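PDB 2V27: phenylalanine hydroxylase from Colwellia psychrerythraea, which probably catalyses the iron-dependent, tetrahydrobiopterin-driven hydroxylation of L-phenylalanine by molecular oxygen to give L-tyrosine, the first step of phenylalanine degradation. Local coordinates for residues Glu23-Arg34 with Ile106-Tyr114; Tyr162-Leu170 with Arg178-Ser186. One frame throughout, in Å; residues are numbered along the deposited sequence. Where two conformers were deposited one is given.

Contact 1: residues Glu23-Arg34 with Ile106-Tyr114; sequences EENLIWQELFTR and IRSREEMDY
The R109 guanidinium has I27 CG1 over one face, while the carboxylates of E30 and E23 and the CG of L26 meet its edge. L31 supplies methyls to two other guanidinium groups: CD1 sits 3.6 Å above the R107 plane, and CD2 rests on one face of R34, both offset toward the rim. Along the W28 ring edge lies I106 CD1. These side chains join one side of helix 22-38 to the irregular segment 106-114.

R109 NH1 donates to E30 OE1 over 2.8 Å, on the syn side though 33° out of the carboxylate plane, and NH2 makes a second, very short approach to OE2. A bend at chi2 (-139°) carries R109 along the helix, where its NE also makes a weak bond to E23 OE2 (2.9 Å). At the other end, R34 NH1 pairs with D113 OD1 at 2.6 Å, nearly in line with the C-O bond. The M112 carbonyl takes R107 NH1 at 2.8 Å and, weakly, R34 NH2 at 3.0 Å; these nitrogens are 4.0 Å apart and share a water.

Each arginine also has an acidic mate: R34 has D113, R107 has D119, and R109 has two glutamates. The charges therefore probably balance around the apolar seam of I27, L31 and I106, while D113 OD2 continues to K264 of the second subunit.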
loop_
_atom_site.group_PDB
_atom_site.type_symbol
_atom_site.label_atom_id
_atom_site.label_comp_id
_atom_site.label_asym_id
_atom_site.label_seq_id
_atom_site.Cartn_x
_atom_site.Cartn_y
_atom_site.Cartn_z
ATOM N N GLU B 23 27.650 5.142 15.837
ATOM C CA GLU B 23 26.614 5.376 14.798
ATOM C C GLU B 23 25.293 4.664 15.111
ATOM O O GLU B 23 24.223 5.238 14.932
ATOM C CB GLU B 23 27.095 4.991 13.389
ATOM C CG GLU B 23 26.015 5.054 12.307
ATOM C CD GLU B 23 25.534 6.475 11.953
ATOM O OE1 GLU B 23 25.800 7.483 12.676
ATOM O OE2 GLU B 23 24.859 6.564 10.910
ATOM N N GLU B 24 25.376 3.412 15.554
ATOM C CA GLU B 24 24.157 2.669 15.942
ATOM C C GLU B 24 23.472 3.359 17.129
ATOM O O GLU B 24 22.229 3.494 17.155
ATOM C CB GLU B 24 24.522 1.198 16.195
ATOM C CG GLU B 24 24.775 0.462 14.919
ATOM C CD GLU B 24 25.527 -0.822 15.091
ATOM O OE1 GLU B 24 26.274 -0.983 16.086
ATOM O OE2 GLU B 24 25.331 -1.684 14.219
ATOM N N ASN B 25 24.246 3.828 18.101
ATOM C CA ASN B 25 23.682 4.538 19.256
ATOM C C ASN B 25 23.050 5.869 18.853
ATOM O O ASN B 25 22.026 6.268 19.398
ATOM C CB ASN B 25 24.749 4.777 20.344
ATOM C CG ASN B 25 25.113 3.500 21.105
ATOM O OD1 ASN B 25 24.273 2.566 21.297
ATOM N ND2 ASN B 25 26.372 3.462 21.571
ATOM N N LEU B 26 23.675 6.557 17.902
ATOM C CA LEU B 26 23.120 7.796 17.381
ATOM C C LEU B 26 21.798 7.538 16.643
ATOM O O LEU B 26 20.873 8.348 16.783
ATOM C CB LEU B 26 24.140 8.477 16.463
ATOM C CG LEU B 26 23.879 9.928 16.075
ATOM C CD1 LEU B 26 23.853 10.827 17.295
ATOM C CD2 LEU B 26 25.010 10.395 15.120
ATOM N N ILE B 27 21.706 6.440 15.883
ATOM C CA ILE B 27 20.421 6.055 15.245
ATOM C C ILE B 27 19.337 5.833 16.349
ATOM O O ILE B 27 18.222 6.449 16.322
ATOM C CB ILE B 27 20.605 4.836 14.348
ATOM C CG1 ILE B 27 21.454 5.202 13.111
ATOM C CG2 ILE B 27 19.251 4.238 13.912
ATOM C CD1 ILE B 27 22.120 3.985 12.462
ATOM N N TRP B 28 19.635 5.002 17.347
ATOM C CA TRP B 28 18.712 4.904 18.498
ATOM C C TRP B 28 18.279 6.255 19.076
ATOM O O TRP B 28 17.095 6.506 19.310
ATOM C CB TRP B 28 19.338 4.031 19.637
ATOM C CG TRP B 28 18.491 3.977 20.898
ATOM C CD1 TRP B 28 18.422 4.903 21.878
ATOM C CD2 TRP B 28 17.554 2.945 21.247
ATOM N NE1 TRP B 28 17.506 4.519 22.846
ATOM C CE2 TRP B 28 16.954 3.328 22.473
ATOM C CE3 TRP B 28 17.202 1.728 20.657
ATOM C CZ2 TRP B 28 16.038 2.528 23.130
ATOM C CZ3 TRP B 28 16.222 0.925 21.290
ATOM C CH2 TRP B 28 15.673 1.337 22.526
ATOM N N GLN B 29 19.227 7.162 19.289
ATOM C CA GLN B 29 18.901 8.434 19.924
ATOM C C GLN B 29 17.903 9.240 19.063
ATOM O O GLN B 29 16.973 9.857 19.594
ATOM C CB GLN B 29 20.169 9.267 20.113
ATOM C CG GLN B 29 19.952 10.576 20.816
ATOM C CD GLN B 29 21.279 11.306 21.010
ATOM O OE1 GLN B 29 22.181 11.209 20.168
ATOM N NE2 GLN B 29 21.396 12.035 22.105
ATOM N N GLU B 30 18.156 9.228 17.760
ATOM C CA GLU B 30 17.312 9.972 16.815
ATOM C C GLU B 30 15.915 9.378 16.764
ATOM O O GLU B 30 14.911 10.116 16.856
ATOM C CB GLU B 30 17.951 10.021 15.428
ATOM C CG GLU B 30 19.088 11.037 15.379
ATOM C CD GLU B 30 19.696 11.205 14.003
ATOM O OE1 GLU B 30 18.966 11.025 12.982
ATOM O OE2 GLU B 30 20.911 11.525 13.951
ATOM N N LEU B 31 15.844 8.047 16.685
ATOM C CA LEU B 31 14.546 7.325 16.746
ATOM C C LEU B 31 13.762 7.581 18.034
ATOM O O LEU B 31 12.541 7.862 18.010
ATOM C CB LEU B 31 14.746 5.838 16.590
ATOM C CG LEU B 31 15.291 5.360 15.260
ATOM C CD1 LEU B 31 15.634 3.866 15.239
ATOM C CD2 LEU B 31 14.351 5.719 14.092
ATOM N N PHE B 32 14.458 7.581 19.169
ATOM C CA PHE B 32 13.844 7.761 20.483
ATOM C C PHE B 32 13.353 9.191 20.609
ATOM O O PHE B 32 12.181 9.443 20.961
ATOM C CB PHE B 32 14.902 7.472 21.573
ATOM C CG PHE B 32 14.323 7.187 22.922
ATOM C CD1 PHE B 32 14.195 5.871 23.342
ATOM C CD2 PHE B 32 13.900 8.205 23.785
ATOM C CE1 PHE B 32 13.694 5.554 24.566
ATOM C CE2 PHE B 32 13.355 7.893 25.036
ATOM C CZ PHE B 32 13.266 6.538 25.427
ATOM N N THR B 33 14.235 10.151 20.343
ATOM C CA THR B 33 13.844 11.556 20.534
ATOM C C THR B 33 12.643 11.945 19.664
ATOM O O THR B 33 11.728 12.623 20.144
ATOM C CB THR B 33 15.006 12.556 20.259
ATOM O OG1 THR B 33 15.679 12.207 19.043
ATOM C CG2 THR B 33 15.962 12.570 21.398
ATOM N N ARG B 34 12.664 11.528 18.393
ATOM C CA ARG B 34 11.553 11.819 17.475
ATOM C C ARG B 34 10.253 11.148 17.945
ATOM O O ARG B 34 9.191 11.743 17.853
ATOM C CB ARG B 34 11.866 11.499 16.018
ATOM C CG ARG B 34 11.726 10.067 15.635
ATOM C CD ARG B 34 12.199 9.845 14.203
ATOM N NE ARG B 34 11.839 8.504 13.785
ATOM C CZ ARG B 34 12.033 7.998 12.586
ATOM N NH1 ARG B 34 12.634 8.721 11.620
ATOM N NH2 ARG B 34 11.619 6.755 12.360
ATOM N N ILE B 106 19.953 -2.855 14.619
ATOM C CA ILE B 106 19.208 -1.611 14.420
ATOM C C ILE B 106 19.240 -1.239 12.931
ATOM O O ILE B 106 20.247 -1.515 12.224
ATOM C CB ILE B 106 19.682 -0.486 15.353
ATOM C CG1 ILE B 106 18.627 0.616 15.480
ATOM C CG2 ILE B 106 21.064 0.069 14.932
ATOM C CD1 ILE B 106 18.837 1.540 16.648
ATOM N N ARG B 107 18.144 -0.640 12.454
ATOM C CA ARG B 107 18.060 -0.158 11.078
ATOM C C ARG B 107 19.273 0.724 10.675
ATOM O O ARG B 107 19.870 1.383 11.520
ATOM C CB ARG B 107 16.742 0.624 10.900
ATOM C CG ARG B 107 16.716 1.962 11.621
ATOM C CD ARG B 107 15.272 2.471 11.707
ATOM N NE ARG B 107 14.513 1.624 12.631
ATOM C CZ ARG B 107 13.224 1.804 12.906
ATOM N NH1 ARG B 107 12.577 2.821 12.341
ATOM N NH2 ARG B 107 12.608 1.010 13.798
ATOM N N SER B 108 19.581 0.742 9.372
ATOM C CA SER B 108 20.542 1.716 8.821
ATOM C C SER B 108 19.979 3.151 8.841
ATOM O O SER B 108 18.764 3.355 8.911
ATOM C CB SER B 108 20.883 1.346 7.370
ATOM O OG SER B 108 19.763 1.635 6.507
ATOM N N ARG B 109 20.856 4.153 8.740
ATOM C CA ARG B 109 20.406 5.525 8.525
ATOM C C ARG B 109 19.454 5.673 7.368
ATOM O O ARG B 109 18.470 6.402 7.490
ATOM C CB ARG B 109 21.577 6.477 8.314
ATOM C CG ARG B 109 22.185 6.849 9.590
ATOM C CD ARG B 109 22.552 8.285 9.665
ATOM N NE ARG B 109 22.748 8.608 11.071
ATOM C CZ ARG B 109 21.945 9.387 11.782
ATOM N NH1 ARG B 109 20.884 9.971 11.217
ATOM N NH2 ARG B 109 22.224 9.594 13.059
ATOM N N GLU B 110 19.734 5.002 6.260
ATOM C CA GLU B 110 18.890 5.120 5.080
ATOM C C GLU B 110 17.452 4.688 5.382
ATOM O O GLU B 110 16.523 5.298 4.868
ATOM C CB GLU B 110 19.445 4.322 3.900
ATOM N N GLU B 111 17.275 3.690 6.262
ATOM C CA GLU B 111 15.942 3.161 6.604
ATOM C C GLU B 111 15.336 3.761 7.872
ATOM O O GLU B 111 14.426 3.163 8.446
ATOM C CB GLU B 111 15.990 1.636 6.811
ATOM C CG GLU B 111 16.618 0.843 5.712
ATOM C CD GLU B 111 17.040 -0.564 6.164
ATOM O OE1 GLU B 111 16.637 -1.500 5.445
ATOM O OE2 GLU B 111 17.767 -0.746 7.211
ATOM N N MET B 112 15.840 4.911 8.315
ATOM C CA MET B 112 15.371 5.551 9.557
ATOM C C MET B 112 13.843 5.486 9.682
ATOM O O MET B 112 13.292 4.937 10.635
ATOM C CB MET B 112 15.867 7.008 9.618
ATOM C CG MET B 112 15.797 7.709 10.976
ATOM S SD MET B 112 16.941 7.041 12.213
ATOM C CE MET B 112 18.048 6.098 11.174
ATOM N N ASP B 113 13.172 6.022 8.672
ATOM C CA ASP B 113 11.728 6.269 8.734
ATOM C C ASP B 113 10.870 5.031 8.587
ATOM O O ASP B 113 9.678 5.088 8.932
ATOM C CB ASP B 113 11.291 7.308 7.679
ATOM C CG ASP B 113 11.968 8.639 7.877
ATOM O OD1 ASP B 113 12.380 8.921 9.012
ATOM O OD2 ASP B 113 12.091 9.426 6.886
ATOM N N TYR B 114 11.418 3.929 8.074
ATOM C CA TYR B 114 10.670 2.679 7.907
ATOM C C TYR B 114 11.558 1.517 7.534
ATOM O O TYR B 114 12.407 1.665 6.651
ATOM C CB TYR B 114 9.535 2.775 6.825
ATOM C CG TYR B 114 8.847 1.424 6.613
ATOM C CD1 TYR B 114 7.810 1.005 7.460
ATOM C CD2 TYR B 114 9.288 0.545 5.623
ATOM C CE1 TYR B 114 7.212 -0.235 7.285
ATOM C CE2 TYR B 114 8.718 -0.686 5.456
ATOM C CZ TYR B 114 7.688 -1.079 6.306
ATOM O OH TYR B 114 7.083 -2.304 6.148
HETATM O O HOH W 1 23.703 3.836 9.100
HETATM O O HOH W 2 10.221 4.200 13.121
#

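Contact 2: residues Tyr162-Leu170 with Arg178-Ser186; sequences YWFTIEFGL and RIYGGGVLS. With FE (Fe (III) ion), chain E.
E167, whose backbone O takes a weak bond from G183 N (2.9 Å), turns its carboxylate to the iron and completes the facial triad of two histidines and one carboxylate with H122 and H127. Both oxygens bind the metal, OE1 at 2.1 Å and OE2 at 2.3 Å, and two waters are also ligands. The chain reaches the metal by bending at chi2 (-71°).

The next layer is backbone. One residue before this ligand, I166 O receives G182 N at 2.8 Å with a nearly straight N-H...O angle of 164°, so the start of helix 182-185 is bonded to the end of helix 152-167. Glycines make this fit possible: a CB on G181 would collide with E167 O, and one on G183 with the F168 ring. Beyond, G169 O accepts both Y180 N and G181 N, from the same side of its carbonyl plane. L170 and I179 then form an antiparallel non-hydrogen-bonded pair at the open end of the beta hairpin 170-179, with V184 CG2 against F168 CD2 (3.5 Å) nearby.

With CG between its own N and carbonyl carbon (chi1 76°), Y180 packs its ring on the backbone of 165-170: G169 CA lies over the face, 3.8 Å from the ring centroid, and L170 O is at the edge. An alanine at Y180 would remove that ring, and is likely to open a gap beside G169 and T165 that lets the turn after E167 shift. At the far end of the ring, Y180 OH donates to a water 2.7 Å from that oxygen, and the same water donates to F164 O.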
loop_
_atom_site.group_PDB
_atom_site.type_symbol
_atom_site.label_atom_id
_atom_site.label_comp_id
_atom_site.label_asym_id
_atom_site.label_seq_id
_atom_site.Cartn_x
_atom_site.Cartn_y
_atom_site.Cartn_z
ATOM N N TYR B 162 -3.188 -11.009 16.440
ATOM C CA TYR B 162 -1.997 -10.357 16.965
ATOM C C TYR B 162 -1.834 -9.015 16.236
ATOM O O TYR B 162 -1.578 -7.968 16.872
ATOM C CB TYR B 162 -0.802 -11.265 16.666
ATOM C CG TYR B 162 0.507 -10.905 17.374
ATOM C CD1 TYR B 162 0.785 -11.441 18.643
ATOM C CD2 TYR B 162 1.435 -10.052 16.793
ATOM C CE1 TYR B 162 1.964 -11.148 19.324
ATOM C CE2 TYR B 162 2.663 -9.759 17.475
ATOM C CZ TYR B 162 2.887 -10.346 18.740
ATOM O OH TYR B 162 4.025 -10.124 19.520
ATOM N N TRP B 163 -2.054 -9.027 14.921
ATOM C CA TRP B 163 -1.867 -7.839 14.101
ATOM C C TRP B 163 -2.771 -6.711 14.604
ATOM O O TRP B 163 -2.326 -5.582 14.773
ATOM C CB TRP B 163 -2.206 -8.180 12.640
ATOM C CG TRP B 163 -2.034 -7.019 11.698
ATOM C CD1 TRP B 163 -3.038 -6.224 11.132
ATOM C CD2 TRP B 163 -0.798 -6.560 11.142
ATOM N NE1 TRP B 163 -2.463 -5.285 10.278
ATOM C CE2 TRP B 163 -1.096 -5.478 10.247
ATOM C CE3 TRP B 163 0.540 -6.937 11.326
ATOM C CZ2 TRP B 163 -0.075 -4.770 9.549
ATOM C CZ3 TRP B 163 1.544 -6.256 10.620
ATOM C CH2 TRP B 163 1.230 -5.181 9.740
ATOM N N PHE B 164 -4.034 -7.043 14.822
ATOM C CA PHE B 164 -4.987 -6.040 15.207
ATOM C C PHE B 164 -4.983 -5.638 16.676
ATOM O O PHE B 164 -5.757 -4.749 17.066
ATOM C CB PHE B 164 -6.361 -6.482 14.754
ATOM C CG PHE B 164 -6.543 -6.330 13.258
ATOM C CD1 PHE B 164 -6.687 -7.459 12.419
ATOM C CD2 PHE B 164 -6.525 -5.029 12.695
ATOM C CE1 PHE B 164 -6.881 -7.303 11.009
ATOM C CE2 PHE B 164 -6.702 -4.834 11.325
ATOM C CZ PHE B 164 -6.897 -5.973 10.472
ATOM N N THR B 165 -4.130 -6.280 17.502
ATOM C CA THR B 165 -4.035 -5.972 18.949
ATOM C C THR B 165 -2.595 -5.534 19.234
ATOM O O THR B 165 -2.297 -4.349 19.237
ATOM C CB THR B 165 -4.467 -7.205 19.842
ATOM O OG1 THR B 165 -3.778 -8.403 19.425
ATOM C CG2 THR B 165 -5.977 -7.410 19.679
ATOM N N ILE B 166 -1.696 -6.490 19.427
ATOM C CA ILE B 166 -0.314 -6.162 19.768
ATOM C C ILE B 166 0.381 -5.251 18.757
ATOM O O ILE B 166 1.203 -4.403 19.183
ATOM C CB ILE B 166 0.452 -7.497 20.005
ATOM C CG1 ILE B 166 -0.104 -8.124 21.330
ATOM C CG2 ILE B 166 2.013 -7.283 20.077
ATOM C CD1 ILE B 166 0.351 -9.496 21.605
ATOM N N GLU B 167 0.130 -5.442 17.440
ATOM C CA GLU B 167 0.825 -4.586 16.478
ATOM C C GLU B 167 0.090 -3.244 16.223
ATOM O O GLU B 167 0.740 -2.176 16.250
ATOM C CB GLU B 167 1.189 -5.330 15.172
ATOM C CG GLU B 167 2.073 -6.526 15.469
ATOM C CD GLU B 167 3.508 -6.113 15.902
ATOM O OE1 GLU B 167 4.258 -7.016 16.332
ATOM O OE2 GLU B 167 3.916 -4.927 15.789
ATOM N N PHE B 168 -1.214 -3.283 15.940
ATOM C CA PHE B 168 -1.946 -2.073 15.508
ATOM C C PHE B 168 -3.144 -1.676 16.360
ATOM O O PHE B 168 -4.020 -0.935 15.923
ATOM C CB PHE B 168 -2.314 -2.197 13.994
ATOM C CG PHE B 168 -1.110 -2.003 13.119
ATOM C CD1 PHE B 168 -0.274 -3.068 12.830
ATOM C CD2 PHE B 168 -0.732 -0.717 12.719
ATOM C CE1 PHE B 168 0.926 -2.875 12.132
ATOM C CE2 PHE B 168 0.456 -0.515 12.017
ATOM C CZ PHE B 168 1.287 -1.614 11.721
ATOM N N GLY B 169 -3.167 -2.156 17.599
ATOM C CA GLY B 169 -4.276 -1.830 18.497
ATOM C C GLY B 169 -4.380 -0.371 18.892
ATOM O O GLY B 169 -3.378 0.291 19.141
ATOM N N LEU B 170 -5.621 0.093 18.931
ATOM C CA LEU B 170 -5.919 1.422 19.411
ATOM C C LEU B 170 -6.854 1.353 20.607
ATOM O O LEU B 170 -7.496 0.315 20.858
ATOM C CB LEU B 170 -6.615 2.260 18.313
ATOM C CG LEU B 170 -5.860 2.395 16.980
ATOM C CD1 LEU B 170 -6.666 3.324 16.035
ATOM C CD2 LEU B 170 -4.464 2.979 17.211
ATOM N N ARG B 178 -6.267 6.713 21.592
ATOM C CA ARG B 178 -4.901 6.431 22.050
ATOM C C ARG B 178 -4.419 5.175 21.344
ATOM O O ARG B 178 -5.180 4.453 20.647
ATOM C CB ARG B 178 -4.818 6.299 23.583
ATOM C CG ARG B 178 -5.220 7.578 24.399
ATOM C CD ARG B 178 -4.218 8.698 24.202
ATOM N NE ARG B 178 -4.476 9.804 25.119
ATOM C CZ ARG B 178 -5.277 10.819 24.807
ATOM N NH1 ARG B 178 -5.860 10.826 23.604
ATOM N NH2 ARG B 178 -5.490 11.828 25.681
ATOM N N ILE B 179 -3.152 4.881 21.585
ATOM C CA ILE B 179 -2.440 3.789 20.911
ATOM C C ILE B 179 -1.838 2.766 21.869
ATOM O O ILE B 179 -1.181 3.162 22.836
ATOM C CB ILE B 179 -1.231 4.338 20.092
ATOM C CG1 ILE B 179 -1.696 5.445 19.128
ATOM C CG2 ILE B 179 -0.567 3.194 19.291
ATOM C CD1 ILE B 179 -0.554 6.386 18.747
ATOM N N TYR B 180 -2.080 1.477 21.608
ATOM C CA TYR B 180 -1.319 0.470 22.347
ATOM C C TYR B 180 -0.490 -0.465 21.455
ATOM O O TYR B 180 0.414 -1.142 21.943
ATOM C CB TYR B 180 -2.162 -0.314 23.395
ATOM C CG TYR B 180 -3.088 -1.363 22.842
ATOM C CD1 TYR B 180 -2.681 -2.712 22.793
ATOM C CD2 TYR B 180 -4.352 -1.018 22.299
ATOM C CE1 TYR B 180 -3.520 -3.676 22.270
ATOM C CE2 TYR B 180 -5.221 -1.987 21.784
ATOM C CZ TYR B 180 -4.805 -3.309 21.764
ATOM O OH TYR B 180 -5.577 -4.337 21.211
ATOM N N GLY B 181 -0.796 -0.473 20.147
ATOM C CA GLY B 181 -0.070 -1.343 19.202
ATOM C C GLY B 181 1.376 -0.886 18.930
ATOM O O GLY B 181 1.633 0.284 18.580
ATOM N N GLY B 182 2.330 -1.840 19.047
ATOM C CA GLY B 182 3.762 -1.490 18.936
ATOM C C GLY B 182 4.227 -1.044 17.545
ATOM O O GLY B 182 5.150 -0.218 17.403
ATOM N N GLY B 183 3.543 -1.550 16.512
ATOM C CA GLY B 183 3.797 -1.159 15.119
ATOM C C GLY B 183 3.492 0.316 14.895
ATOM O O GLY B 183 4.068 0.956 13.998
ATOM N N VAL B 184 2.539 0.871 15.689
ATOM C CA VAL B 184 2.168 2.265 15.595
ATOM C C VAL B 184 3.116 3.068 16.487
ATOM O O VAL B 184 3.672 4.109 16.063
ATOM C CB VAL B 184 0.702 2.468 16.072
ATOM C CG1 VAL B 184 0.299 3.934 15.899
ATOM C CG2 VAL B 184 -0.313 1.586 15.291
ATOM N N LEU B 185 3.319 2.592 17.742
ATOM C CA LEU B 185 4.094 3.338 18.762
ATOM C C LEU B 185 5.521 3.622 18.354
ATOM O O LEU B 185 6.105 4.586 18.871
ATOM C CB LEU B 185 4.069 2.560 20.133
ATOM C CG LEU B 185 2.710 2.560 20.853
ATOM C CD1 LEU B 185 2.525 1.472 21.911
ATOM C CD2 LEU B 185 2.482 3.887 21.569
ATOM N N SER B 186 6.120 2.731 17.573
ATOM C CA SER B 186 7.517 2.910 17.223
ATOM C C SER B 186 7.741 3.689 15.923
ATOM O O SER B 186 8.853 3.780 15.496
ATOM C CB SER B 186 8.225 1.550 17.133
ATOM O OG SER B 186 7.669 0.766 16.057
HETATM FE FE FE E . 5.904 -5.721 16.589
HETATM O O HOH W 3 -7.319 -3.676 19.213
HETATM O O HOH W 4 6.394 -6.575 14.558
HETATM O O HOH W 5 7.233 -7.255 17.108
#

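From the N terminus, helix 22-38 comes first, and contact 1 closes a long loop over it: 71 intervening residues, including the parallel strand pair 78-82 and 99-103, return to segment 106-114. Helix 120-131 follows with iron ligands H122 and H127. Only after it does contact 2 open, closing a tight loop of seven residues, most of them hairpin strand, after helix 152-167. The two contacts are thus in series, neither enclosing nor crossing the other. The centres of contact 1 and contact 2 are about 20 Å apart. Their nearest atoms come within about 5 Å, without touching. Helix 120-131 links them: F121 packs on L31 and R107, while H122 ND1 is hydrogen-bonded to S186 OG.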